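Local coordinates for protein isoflavone reductase (Medicago sativa, PDB 2GAS) that reduces 2'-hydroxyisoflavones with NADPH to chiral isoflavanones, giving the penultimate intermediate of the alfalfa phytoalexin medicarpin, at residues D300-L303 with N304-V307; H267-I271 with K272-V276; I64-H67 with E68-V71; I89-Q92 with V93-I96; T44-E47 with L48-Y52. All blocks are in the same frame, centred on the assembly; numbering follows the deposited sequence.

Contact 1 of 5, residues D300-L303 with N304-V307; sequences DEYL and NQFV
Q305 folds back along the chain and hands its side-chain amide to the carbonyl of Y302. NE2 of Q305 lies 3.2 Å from Y302 O, at an N-H...O angle of 153°. The donor reaches the oxygen in the carbonyl plane, on a lone pair, while the oxygen sits almost exactly in the plane of the amide. With CG set between its own backbone N and carbonyl carbon (chi1 63°), Q305 can turn back in this way. The other bonds are backbone ones and short in sequence span: N304 N to E301 O at 3.1 Å, and F306 N to L303 O at 3.0 Å.

The apolar part is aromatic. The Y302 and F306 rings meet obliquely, with centroids 5.6 Å apart and planes at 59°; the closest carbons are Y302 CE2 and F306 CE1, at 3.6 Å. Q305 serves here as well, since its NE2 comes within 3.3 Å of Y302 CE1 and its CG lies over one face of F306. L303 and F306 both pack on W230 of helix 223-234.

Charge brings in the surroundings: K233 is shared by the carboxylate of D300 and OD1 of N304, and R173 binds the carbonyl oxygen of F306 and an oxygen of the C-terminal carboxylate of V307. The chain is thus held here by bonds three residues apart, with a side-chain amide supplying a partner for Y302 O; R173 ties down the terminus, while K233 joins D300 and N304 to helix 223-234.

Contact 2 of 5, residues H267-I271 with K272-V276; sequences HSQQI and KGDAV
Two torsions bring the S268 hydroxyl to the D274 carboxylate. S268 holds OG opposite its backbone N (chi1 175°), while D274 tucks CG between its own N and carbonyl carbon (chi1 52°), which turns the carboxylate back onto the helix. The S268 hydroxyl donates from OG to D274 OD2 over only 2.6 Å, meeting that oxygen on its anti side and somewhat out of the carboxylate plane. The backbones of the same two residues are joined too: D274 N gives a hydrogen bond to S268 O at 3.0 Å. D274 is therefore gripped twice by one residue, and its other oxygen, OD1, rests 3.5 Å from Q269 CA.

Helix 259-271 widens here into a pi-type turn. H267 O takes two donors, I271 N and, five residues on, K272 N at 3.0 Å with an N-H...O angle of 164°. G273 then leaves the helix with positive phi and opens a type I beta turn that runs to V276, in the loop that leads to strand 284-286.

On the flank, the K272 chain, bent at chi2 and chi3, runs beside the H267 ring and points the same way. Its CG comes 3.5 Å from H267 NE2, at a slant to the ring, and both residues also touch E245 of helix 245-254. A water bridges the two backbones, 2.8 Å from Q269 O and 3.0 Å from A275 N. The carbonyl oxygen of A275 accepts a hydrogen bond from R215.

Contact 3 of 5, residues I64-H67 with E68-V71; sequences INDH and ETLV
T69 and D66 meet where the chain enters helix 67-74, with D66 at the N-cap position. The tight part centres on the carbonyl oxygen of D66, which takes two donors. T69 OG1 donates to D66 O at 2.6 Å, in the carbonyl plane and on a lone pair; L70 N reaches the same oxygen at 3.0 Å. T69 can do this because OG1 stands between its own backbone N and carbonyl carbon (chi1 65°). The same hydroxyl also bonds the backbone N of D63, so it links the loop to the first helical turn. The methyl branch of T69 is also close, with CG2 3.0 Å from D66 OD1.

L70 and I64 make the buried flank. L70 points its CB at the loop and lays CD1 3.4 Å from I64 O, while its CD2 is 4.2 Å from I64 CD1. Separately, V71 sends CG2 over a face of the H67 ring, one turn back along the helix, 3.7 Å from the centroid and 25° off the normal: a CH-pi contact. H67 also touches K97 and E101 of helix 92-102.

The outer side is looser. E68 is exposed, and its OE1 comes 4.5 Å from D66 OD2, two like charges near one another. Carboxylates beside a helix N-terminus would probably be eased by its dipole.

Together these contacts make the start of a helix following strand 58-61, an edge strand of the parallel sheet in this Rossmann-type domain.

Contact 4 of 5, residues I89-Q92 with V93-I96; sequences IEDQ and VKII
At the start of helix 92-102, which follows strand 79-82 in the Rossmann-type sheet domain, D91 pairs with K94. Their side chains lie side by side and point the same way. K94 stays extended beyond CG, and D91 carries its CG beside the backbone N (chi1 -82°), so the ammonium ends up next to the carboxylate. NZ of K94 is 2.9 Å from D91 OD1, a salt bridge and hydrogen bond in one. The lysine approaches from above the carboxylate plane, about 50° out of it, and OD2 of D91 is left 4.1 Å from NZ: the grip is one-sided.

Backbone bonds wind the turn up. V93 N donates to E90 O at 3.3 Å and K94 N to D91 O at 2.9 Å. A weak bond from I95 N to D91 O is followed by I96 N on Q92 O, again at 2.9 Å.

Q92 is buried. Its OE1 accepts a hydrogen bond from S111 N, and its side chain also packs on I136 of helix 126-143 and F108 of strand 107-109. It stands about 6 Å from the side chain of K133, the likely proton acceptor of the reaction. V93 is exposed, with CG2 3.3 Å from E90 O, while the buried I96 lays its CG1 3.1 Å from Q92 O.

Contact 5 of 5, residues T44-E47 with L48-Y52; sequences TKEE and LIDNY
E46 and D50, one turn apart on helix 42-54, turn their carboxylates against each other at a slant, the planes 75° apart. The E46 chain is bent at chi2 (-80°), which doubles its end back toward D50, and OE2 of E46 comes to 2.9 Å from D50 OD2. Both are acceptors; like charges this close would probably raise the pKa of one of them.

Nearly opposite on the helix, T44 and L48 lie side by side and point the same way. CG2 of T44 stands opposite its backbone N and meets L48 CD2 at 3.7 Å. I49 rides over the previous turn, its CG1 3.0 Å from K45 O.

Four regular backbone bonds hold the turns together, among them I49 N to K45 O at 2.9 Å. On the buried side L48 touches T11, a probable NADP(+)-binding residue, and helix 15-25 through R16 and W20. Y52 gives its OH to P10 O, while N51 OD1 accepts from W20. The helix is the crossover of a beta-alpha-beta unit between strands 29-33 and 58-61, a Rossmann-fold element.

Contacts 3 and 4 are neighbours, their centres 11 Å apart, and they touch: I64 CD1 meets I95 CD1 at 3.2 Å, and L70 CD1 meets I95 CD1 at 3.4 Å. They thus join the starts of helices 67-74 and 92-102. Contact 5, on the helix between strands 29-33 and 58-61, is 22 Å from contact 3, centre to centre. Around the probable NADP(+) site, L48 of contact 5 is about 4 Å from T11, I64 of contact 3 about 7 Å from R34, and Q92 of contact 4 about 6 Å from K133, the probable proton acceptor, side chain to side chain. D274 of contact 2 is farther, about 11 Å from K133. Contacts 1 and 3 are the farthest apart, about 42 Å between centres.

Contact 1 of 5, residues D300-L303 with N304-V307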
loop_
_atom_site.group_PDB
_atom_site.type_symbol
_atom_site.label_atom_id
_atom_site.label_comp_id
_atom_site.label_asym_id
_atom_site.label_seq_id
_atom_site.Cartn_x
_atom_site.Cartn_y
_atom_site.Cartn_z
ATOM N N ASP A 300 2.180 -17.171 -7.220
ATOM C CA ASP A 300 1.685 -18.386 -7.859
ATOM C C ASP A 300 0.285 -18.723 -7.349
ATOM O O ASP A 300 -0.620 -18.999 -8.131
ATOM C CB ASP A 300 2.631 -19.555 -7.568
ATOM C CG ASP A 300 2.194 -20.838 -8.246
ATOM O OD1 ASP A 300 2.322 -20.932 -9.484
ATOM O OD2 ASP A 300 1.714 -21.749 -7.542
ATOM N N GLU A 301 0.119 -18.700 -6.030
ATOM C CA GLU A 301 -1.171 -18.993 -5.410
ATOM C C GLU A 301 -2.203 -17.935 -5.790
ATOM O O GLU A 301 -3.346 -18.259 -6.119
ATOM C CB GLU A 301 -1.012 -19.067 -3.880
ATOM C CG GLU A 301 -0.288 -20.329 -3.392
ATOM C CD GLU A 301 0.143 -20.277 -1.923
ATOM O OE1 GLU A 301 0.532 -21.337 -1.385
ATOM O OE2 GLU A 301 0.113 -19.190 -1.305
ATOM N N TYR A 302 -1.798 -16.666 -5.761
ATOM C CA TYR A 302 -2.704 -15.582 -6.107
ATOM C C TYR A 302 -3.312 -15.745 -7.502
ATOM O O TYR A 302 -4.509 -15.544 -7.697
ATOM C CB TYR A 302 -1.985 -14.226 -6.036
ATOM C CG TYR A 302 -2.834 -13.089 -6.566
ATOM C CD1 TYR A 302 -3.869 -12.548 -5.802
ATOM C CD2 TYR A 302 -2.671 -12.627 -7.872
ATOM C CE1 TYR A 302 -4.725 -11.583 -6.335
ATOM C CE2 TYR A 302 -3.515 -11.669 -8.411
ATOM C CZ TYR A 302 -4.543 -11.152 -7.642
ATOM O OH TYR A 302 -5.398 -10.227 -8.195
ATOM N N LEU A 303 -2.480 -16.102 -8.471
ATOM C CA LEU A 303 -2.944 -16.261 -9.842
ATOM C C LEU A 303 -3.843 -17.474 -10.086
ATOM O O LEU A 303 -4.533 -17.539 -11.105
ATOM C CB LEU A 303 -1.743 -16.307 -10.788
ATOM C CG LEU A 303 -0.980 -14.986 -10.920
ATOM C CD1 LEU A 303 0.291 -15.217 -11.715
ATOM C CD2 LEU A 303 -1.856 -13.942 -11.597
ATOM N N ASN A 304 -3.845 -18.426 -9.157
ATOM C CA ASN A 304 -4.671 -19.616 -9.319
ATOM C C ASN A 304 -6.153 -19.315 -9.474
ATOM O O ASN A 304 -6.873 -20.054 -10.144
ATOM C CB ASN A 304 -4.474 -20.578 -8.143
ATOM C CG ASN A 304 -3.228 -21.425 -8.290
ATOM O OD1 ASN A 304 -2.901 -21.870 -9.389
ATOM N ND2 ASN A 304 -2.537 -21.670 -7.182
ATOM N N GLN A 305 -6.619 -18.233 -8.862
ATOM C CA GLN A 305 -8.034 -17.891 -8.952
ATOM C C GLN A 305 -8.477 -17.490 -10.355
ATOM O O GLN A 305 -9.668 -17.503 -10.653
ATOM C CB GLN A 305 -8.371 -16.768 -7.968
ATOM C CG GLN A 305 -7.644 -15.466 -8.239
ATOM C CD GLN A 305 -7.975 -14.399 -7.216
ATOM O OE1 GLN A 305 -9.127 -13.979 -7.091
ATOM N NE2 GLN A 305 -6.966 -13.953 -6.475
ATOM N N PHE A 306 -7.525 -17.138 -11.218
ATOM C CA PHE A 306 -7.844 -16.719 -12.581
ATOM C C PHE A 306 -7.684 -17.820 -13.622
ATOM O O PHE A 306 -8.057 -17.644 -14.781
ATOM C CB PHE A 306 -6.971 -15.531 -12.991
ATOM C CG PHE A 306 -7.111 -14.343 -12.088
ATOM C CD1 PHE A 306 -6.149 -14.070 -11.123
ATOM C CD2 PHE A 306 -8.228 -13.517 -12.179
ATOM C CE1 PHE A 306 -6.299 -12.990 -10.255
ATOM C CE2 PHE A 306 -8.387 -12.434 -11.314
ATOM C CZ PHE A 306 -7.421 -12.172 -10.351
ATOM N N VAL A 307 -7.127 -18.949 -13.207
ATOM C CA VAL A 307 -6.900 -20.067 -14.114
ATOM C C VAL A 307 -8.198 -20.626 -14.688
ATOM O O VAL A 307 -8.263 -20.810 -15.924
ATOM C CB VAL A 307 -6.127 -21.193 -13.402
ATOM C CG1 VAL A 307 -5.986 -22.395 -14.321
ATOM C CG2 VAL A 307 -4.754 -20.686 -12.989
ATOM O OXT VAL A 307 -9.125 -20.882 -13.897
#

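Contact 2 of 5, residues H267-I271 with K272-V276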
loop_
_atom_site.group_PDB
_atom_site.type_symbol
_atom_site.label_atom_id
_atom_site.label_comp_id
_atom_site.label_asym_id
_atom_site.label_seq_id
_atom_site.Cartn_x
_atom_site.Cartn_y
_atom_site.Cartn_z
ATOM N N HIS A 267 6.342 2.160 -15.497
ATOM C CA HIS A 267 7.717 2.470 -15.887
ATOM C C HIS A 267 8.642 2.386 -14.668
ATOM O O HIS A 267 9.701 1.765 -14.707
ATOM C CB HIS A 267 7.775 3.877 -16.501
ATOM C CG HIS A 267 9.156 4.452 -16.594
ATOM N ND1 HIS A 267 10.061 4.086 -17.567
ATOM C CD2 HIS A 267 9.787 5.370 -15.822
ATOM C CE1 HIS A 267 11.190 4.754 -17.390
ATOM N NE2 HIS A 267 11.048 5.539 -16.338
ATOM N N SER A 268 8.231 3.015 -13.575
ATOM C CA SER A 268 9.019 3.010 -12.357
ATOM C C SER A 268 9.145 1.606 -11.764
ATOM O O SER A 268 10.203 1.220 -11.280
ATOM C CB SER A 268 8.375 3.954 -11.333
ATOM O OG SER A 268 9.046 3.893 -10.085
ATOM N N GLN A 269 8.063 0.835 -11.826
ATOM C CA GLN A 269 8.047 -0.510 -11.250
ATOM C C GLN A 269 8.672 -1.582 -12.147
ATOM O O GLN A 269 9.352 -2.484 -11.663
ATOM C CB GLN A 269 6.591 -0.887 -10.916
ATOM C CG GLN A 269 6.388 -2.087 -9.972
ATOM C CD GLN A 269 6.072 -3.389 -10.709
ATOM O OE1 GLN A 269 5.551 -3.373 -11.828
ATOM N NE2 GLN A 269 6.361 -4.523 -10.069
ATOM N N GLN A 270 8.461 -1.454 -13.452
ATOM C CA GLN A 270 8.944 -2.435 -14.422
ATOM C C GLN A 270 10.304 -2.168 -15.057
ATOM O O GLN A 270 11.032 -3.110 -15.375
ATOM C CB GLN A 270 7.906 -2.588 -15.537
ATOM C CG GLN A 270 6.539 -3.099 -15.074
ATOM C CD GLN A 270 6.433 -4.612 -15.115
ATOM O OE1 GLN A 270 6.673 -5.232 -16.154
ATOM N NE2 GLN A 270 6.063 -5.216 -13.989
ATOM N N ILE A 271 10.635 -0.896 -15.260
ATOM C CA ILE A 271 11.902 -0.527 -15.888
ATOM C C ILE A 271 12.943 0.008 -14.919
ATOM O O ILE A 271 14.081 -0.462 -14.898
ATOM C CB ILE A 271 11.679 0.527 -17.010
ATOM C CG1 ILE A 271 10.877 -0.103 -18.142
ATOM C CG2 ILE A 271 13.018 1.022 -17.557
ATOM C CD1 ILE A 271 11.473 -1.380 -18.591
ATOM N N LYS A 272 12.565 0.989 -14.110
ATOM C CA LYS A 272 13.521 1.564 -13.174
ATOM C C LYS A 272 13.795 0.643 -11.994
ATOM O O LYS A 272 14.811 0.793 -11.317
ATOM C CB LYS A 272 13.030 2.925 -12.671
ATOM C CG LYS A 272 12.769 3.957 -13.768
ATOM C CD LYS A 272 14.002 4.215 -14.628
ATOM C CE LYS A 272 15.104 4.894 -13.831
ATOM N NZ LYS A 272 16.236 5.334 -14.707
ATOM N N GLY A 273 12.895 -0.308 -11.756
ATOM C CA GLY A 273 13.067 -1.237 -10.651
ATOM C C GLY A 273 12.991 -0.575 -9.287
ATOM O O GLY A 273 13.918 -0.694 -8.480
ATOM N N ASP A 274 11.888 0.112 -9.008
ATOM C CA ASP A 274 11.760 0.782 -7.720
ATOM C C ASP A 274 11.715 -0.147 -6.504
ATOM O O ASP A 274 11.825 0.320 -5.371
ATOM C CB ASP A 274 10.557 1.747 -7.707
ATOM C CG ASP A 274 9.258 1.102 -8.149
ATOM O OD1 ASP A 274 9.058 -0.104 -7.906
ATOM O OD2 ASP A 274 8.417 1.823 -8.729
ATOM N N ALA A 275 11.568 -1.455 -6.726
ATOM C CA ALA A 275 11.546 -2.404 -5.612
ATOM C C ALA A 275 12.941 -2.965 -5.379
ATOM O O ALA A 275 13.155 -3.755 -4.457
ATOM C CB ALA A 275 10.574 -3.552 -5.896
ATOM N N VAL A 276 13.890 -2.543 -6.211
ATOM C CA VAL A 276 15.266 -3.019 -6.126
ATOM C C VAL A 276 16.186 -2.020 -5.434
ATOM O O VAL A 276 16.441 -0.937 -5.958
ATOM C CB VAL A 276 15.829 -3.300 -7.533
ATOM C CG1 VAL A 276 17.250 -3.840 -7.435
ATOM C CG2 VAL A 276 14.927 -4.279 -8.259
HETATM O O HOH W 1 10.498 -2.980 -9.139
#

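Contact 3 of 5, residues I64-H67 with E68-V71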
loop_
_atom_site.group_PDB
_atom_site.type_symbol
_atom_site.label_atom_id
_atom_site.label_comp_id
_atom_site.label_asym_id
_atom_site.label_seq_id
_atom_site.Cartn_x
_atom_site.Cartn_y
_atom_site.Cartn_z
ATOM N N ILE A 64 -11.613 13.573 9.128
ATOM C CA ILE A 64 -10.273 14.127 8.975
ATOM C C ILE A 64 -10.326 15.648 8.851
ATOM O O ILE A 64 -9.373 16.341 9.208
ATOM C CB ILE A 64 -9.575 13.557 7.716
ATOM C CG1 ILE A 64 -9.603 12.028 7.749
ATOM C CG2 ILE A 64 -8.146 14.075 7.627
ATOM C CD1 ILE A 64 -8.935 11.416 8.959
ATOM N N ASN A 65 -11.444 16.162 8.349
ATOM C CA ASN A 65 -11.605 17.600 8.173
ATOM C C ASN A 65 -12.267 18.299 9.360
ATOM O O ASN A 65 -12.585 19.486 9.292
ATOM C CB ASN A 65 -12.392 17.886 6.891
ATOM C CG ASN A 65 -11.653 17.440 5.643
ATOM O OD1 ASN A 65 -11.457 16.243 5.415
ATOM N ND2 ASN A 65 -11.228 18.402 4.833
ATOM N N ASP A 66 -12.480 17.560 10.442
ATOM C CA ASP A 66 -13.072 18.126 11.648
ATOM C C ASP A 66 -12.062 17.924 12.775
ATOM O O ASP A 66 -12.098 16.924 13.492
ATOM C CB ASP A 66 -14.396 17.431 11.978
ATOM C CG ASP A 66 -15.145 18.114 13.107
ATOM O OD1 ASP A 66 -16.310 17.740 13.361
ATOM O OD2 ASP A 66 -14.573 19.023 13.743
ATOM N N HIS A 67 -11.162 18.894 12.913
ATOM C CA HIS A 67 -10.095 18.854 13.906
ATOM C C HIS A 67 -10.496 18.385 15.301
ATOM O O HIS A 67 -9.823 17.534 15.884
ATOM C CB HIS A 67 -9.419 20.227 13.993
ATOM C CG HIS A 67 -8.217 20.252 14.884
ATOM N ND1 HIS A 67 -8.254 20.742 16.172
ATOM C CD2 HIS A 67 -6.948 19.827 14.679
ATOM C CE1 HIS A 67 -7.059 20.616 16.722
ATOM N NE2 HIS A 67 -6.249 20.063 15.837
ATOM N N GLU A 68 -11.586 18.931 15.834
ATOM C CA GLU A 68 -12.046 18.554 17.169
ATOM C C GLU A 68 -12.307 17.063 17.300
ATOM O O GLU A 68 -11.881 16.436 18.269
ATOM C CB GLU A 68 -13.322 19.312 17.538
ATOM C CG GLU A 68 -13.132 20.804 17.727
ATOM C CD GLU A 68 -14.403 21.493 18.191
ATOM O OE1 GLU A 68 -15.434 21.374 17.495
ATOM O OE2 GLU A 68 -14.370 22.154 19.251
ATOM N N THR A 69 -13.017 16.499 16.328
ATOM C CA THR A 69 -13.331 15.077 16.353
ATOM C C THR A 69 -12.057 14.256 16.193
ATOM O O THR A 69 -11.918 13.198 16.800
ATOM C CB THR A 69 -14.310 14.698 15.229
ATOM O OG1 THR A 69 -13.681 14.896 13.959
ATOM C CG2 THR A 69 -15.564 15.558 15.305
ATOM N N LEU A 70 -11.135 14.750 15.373
ATOM C CA LEU A 70 -9.867 14.064 15.135
ATOM C C LEU A 70 -9.057 13.935 16.420
ATOM O O LEU A 70 -8.626 12.841 16.785
ATOM C CB LEU A 70 -9.039 14.822 14.099
ATOM C CG LEU A 70 -8.818 14.167 12.736
ATOM C CD1 LEU A 70 -7.857 15.026 11.933
ATOM C CD2 LEU A 70 -8.251 12.760 12.911
ATOM N N VAL A 71 -8.843 15.059 17.099
ATOM C CA VAL A 71 -8.088 15.057 18.344
ATOM C C VAL A 71 -8.758 14.158 19.378
ATOM O O VAL A 71 -8.089 13.382 20.055
ATOM C CB VAL A 71 -7.963 16.483 18.931
ATOM C CG1 VAL A 71 -7.281 16.429 20.288
ATOM C CG2 VAL A 71 -7.182 17.375 17.978
#

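Contact 4 of 5, residues I89-Q92 with V93-I96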
loop_
_atom_site.group_PDB
_atom_site.type_symbol
_atom_site.label_atom_id
_atom_site.label_comp_id
_atom_site.label_asym_id
_atom_site.label_seq_id
_atom_site.Cartn_x
_atom_site.Cartn_y
_atom_site.Cartn_z
ATOM N N ILE A 89 -3.562 12.853 0.132
ATOM C CA ILE A 89 -2.247 12.817 0.754
ATOM C C ILE A 89 -1.996 14.091 1.552
ATOM O O ILE A 89 -1.604 14.038 2.715
ATOM C CB ILE A 89 -1.142 12.653 -0.310
ATOM C CG1 ILE A 89 -1.268 11.280 -0.973
ATOM C CG2 ILE A 89 0.232 12.797 0.320
ATOM C CD1 ILE A 89 -1.189 10.113 -0.004
ATOM N N GLU A 90 -2.251 15.234 0.927
ATOM C CA GLU A 90 -2.020 16.516 1.578
ATOM C C GLU A 90 -2.817 16.752 2.857
ATOM O O GLU A 90 -2.424 17.575 3.683
ATOM C CB GLU A 90 -2.267 17.665 0.595
ATOM C CG GLU A 90 -3.668 17.725 0.001
ATOM C CD GLU A 90 -3.845 16.861 -1.243
ATOM O OE1 GLU A 90 -4.860 17.060 -1.947
ATOM O OE2 GLU A 90 -2.988 15.990 -1.522
ATOM N N ASP A 91 -3.932 16.044 3.031
ATOM C CA ASP A 91 -4.732 16.220 4.237
ATOM C C ASP A 91 -4.071 15.630 5.484
ATOM O O ASP A 91 -4.539 15.836 6.604
ATOM C CB ASP A 91 -6.135 15.632 4.056
ATOM C CG ASP A 91 -7.077 16.584 3.334
ATOM O OD1 ASP A 91 -6.791 17.802 3.306
ATOM O OD2 ASP A 91 -8.109 16.124 2.806
ATOM N N GLN A 92 -2.975 14.904 5.303
ATOM C CA GLN A 92 -2.294 14.340 6.459
ATOM C C GLN A 92 -1.678 15.455 7.296
ATOM O O GLN A 92 -1.246 15.226 8.420
ATOM C CB GLN A 92 -1.224 13.339 6.023
ATOM C CG GLN A 92 -1.832 12.082 5.423
ATOM C CD GLN A 92 -0.793 11.112 4.919
ATOM O OE1 GLN A 92 -0.436 10.154 5.605
ATOM N NE2 GLN A 92 -0.292 11.360 3.716
ATOM N N VAL A 93 -1.637 16.665 6.739
ATOM C CA VAL A 93 -1.116 17.816 7.473
ATOM C C VAL A 93 -2.077 18.053 8.629
ATOM O O VAL A 93 -1.668 18.363 9.747
ATOM C CB VAL A 93 -1.081 19.081 6.593
ATOM C CG1 VAL A 93 -0.743 20.300 7.442
ATOM C CG2 VAL A 93 -0.055 18.909 5.488
ATOM N N LYS A 94 -3.364 17.899 8.342
ATOM C CA LYS A 94 -4.399 18.083 9.348
ATOM C C LYS A 94 -4.311 16.969 10.384
ATOM O O LYS A 94 -4.499 17.202 11.578
ATOM C CB LYS A 94 -5.776 18.087 8.678
ATOM C CG LYS A 94 -5.925 19.187 7.636
ATOM C CD LYS A 94 -7.104 18.940 6.706
ATOM C CE LYS A 94 -7.228 20.062 5.682
ATOM N NZ LYS A 94 -8.306 19.816 4.687
ATOM N N ILE A 95 -4.017 15.754 9.932
ATOM C CA ILE A 95 -3.895 14.630 10.850
ATOM C C ILE A 95 -2.714 14.822 11.800
ATOM O O ILE A 95 -2.818 14.545 12.996
ATOM C CB ILE A 95 -3.708 13.300 10.087
ATOM C CG1 ILE A 95 -4.943 13.013 9.227
ATOM C CG2 ILE A 95 -3.465 12.171 11.076
ATOM C CD1 ILE A 95 -6.201 12.792 10.023
ATOM N N ILE A 96 -1.592 15.293 11.264
ATOM C CA ILE A 96 -0.395 15.526 12.064
ATOM C C ILE A 96 -0.659 16.620 13.101
ATOM O O ILE A 96 -0.200 16.530 14.241
ATOM C CB ILE A 96 0.805 15.920 11.162
ATOM C CG1 ILE A 96 1.210 14.725 10.295
ATOM C CG2 ILE A 96 1.990 16.360 12.013
ATOM C CD1 ILE A 96 1.645 13.522 11.098
#

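Contact 5 of 5, residues T44-E47 with L48-Y52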
loop_
_atom_site.group_PDB
_atom_site.type_symbol
_atom_site.label_atom_id
_atom_site.label_comp_id
_atom_site.label_asym_id
_atom_site.label_seq_id
_atom_site.Cartn_x
_atom_site.Cartn_y
_atom_site.Cartn_z
ATOM N N THR A 44 -21.102 -1.400 0.328
ATOM C CA THR A 44 -19.776 -1.693 0.858
ATOM C C THR A 44 -19.594 -1.102 2.253
ATOM O O THR A 44 -19.122 -1.775 3.167
ATOM C CB THR A 44 -18.680 -1.151 -0.082
ATOM O OG1 THR A 44 -18.840 -1.739 -1.376
ATOM C CG2 THR A 44 -17.292 -1.489 0.457
ATOM N N LYS A 45 -19.986 0.154 2.426
ATOM C CA LYS A 45 -19.837 0.801 3.723
ATOM C C LYS A 45 -20.623 0.048 4.796
ATOM O O LYS A 45 -20.082 -0.321 5.839
ATOM C CB LYS A 45 -20.309 2.254 3.639
ATOM C CG LYS A 45 -20.118 3.045 4.917
ATOM C CD LYS A 45 -20.423 4.519 4.688
ATOM C CE LYS A 45 -20.232 5.335 5.952
ATOM N NZ LYS A 45 -20.448 6.789 5.698
ATOM N N GLU A 46 -21.896 -0.195 4.514
ATOM C CA GLU A 46 -22.781 -0.891 5.436
ATOM C C GLU A 46 -22.262 -2.287 5.788
ATOM O O GLU A 46 -22.182 -2.654 6.961
ATOM C CB GLU A 46 -24.175 -0.987 4.812
ATOM C CG GLU A 46 -25.311 -0.613 5.740
ATOM C CD GLU A 46 -25.679 -1.730 6.688
ATOM O OE1 GLU A 46 -26.072 -2.813 6.202
ATOM O OE2 GLU A 46 -25.579 -1.528 7.918
ATOM N N GLU A 47 -21.907 -3.064 4.772
ATOM C CA GLU A 47 -21.407 -4.414 5.004
ATOM C C GLU A 47 -20.126 -4.435 5.830
ATOM O O GLU A 47 -19.974 -5.247 6.738
ATOM C CB GLU A 47 -21.166 -5.130 3.675
ATOM C CG GLU A 47 -22.438 -5.566 2.976
ATOM C CD GLU A 47 -22.161 -6.283 1.673
ATOM O OE1 GLU A 47 -21.310 -7.200 1.669
ATOM O OE2 GLU A 47 -22.799 -5.934 0.657
ATOM N N LEU A 48 -19.200 -3.540 5.510
ATOM C CA LEU A 48 -17.938 -3.488 6.230
ATOM C C LEU A 48 -18.131 -3.035 7.677
ATOM O O LEU A 48 -17.621 -3.663 8.603
ATOM C CB LEU A 48 -16.971 -2.551 5.499
ATOM C CG LEU A 48 -15.724 -3.102 4.795
ATOM C CD1 LEU A 48 -15.869 -4.568 4.433
ATOM C CD2 LEU A 48 -15.458 -2.253 3.564
ATOM N N ILE A 49 -18.875 -1.952 7.877
ATOM C CA ILE A 49 -19.104 -1.452 9.227
ATOM C C ILE A 49 -19.814 -2.481 10.109
ATOM O O ILE A 49 -19.463 -2.649 11.280
ATOM C CB ILE A 49 -19.924 -0.145 9.206
ATOM C CG1 ILE A 49 -19.153 0.935 8.439
ATOM C CG2 ILE A 49 -20.211 0.314 10.630
ATOM C CD1 ILE A 49 -17.812 1.286 9.039
ATOM N N ASP A 50 -20.810 -3.166 9.554
ATOM C CA ASP A 50 -21.532 -4.182 10.314
ATOM C C ASP A 50 -20.567 -5.291 10.710
ATOM O O ASP A 50 -20.587 -5.772 11.845
ATOM C CB ASP A 50 -22.663 -4.789 9.486
ATOM C CG ASP A 50 -23.880 -3.887 9.397
ATOM O OD1 ASP A 50 -23.945 -2.880 10.138
ATOM O OD2 ASP A 50 -24.781 -4.206 8.590
ATOM N N ASN A 51 -19.729 -5.699 9.761
ATOM C CA ASN A 51 -18.758 -6.748 10.020
ATOM C C ASN A 51 -17.793 -6.322 11.118
ATOM O O ASN A 51 -17.521 -7.083 12.048
ATOM C CB ASN A 51 -17.986 -7.091 8.739
ATOM C CG ASN A 51 -16.893 -8.111 8.980
ATOM O OD1 ASN A 51 -15.770 -7.762 9.330
ATOM N ND2 ASN A 51 -17.228 -9.387 8.817
ATOM N N TYR A 52 -17.282 -5.099 11.016
ATOM C CA TYR A 52 -16.355 -4.582 12.011
ATOM C C TYR A 52 -16.975 -4.611 13.405
ATOM O O TYR A 52 -16.355 -5.080 14.357
ATOM C CB TYR A 52 -15.955 -3.142 11.669
ATOM C CG TYR A 52 -15.181 -2.983 10.375
ATOM C CD1 TYR A 52 -14.933 -1.713 9.856
ATOM C CD2 TYR A 52 -14.704 -4.089 9.667
ATOM C CE1 TYR A 52 -14.238 -1.543 8.661
ATOM C CE2 TYR A 52 -14.004 -3.929 8.462
ATOM C CZ TYR A 52 -13.781 -2.648 7.967
ATOM O OH TYR A 52 -13.136 -2.473 6.757
#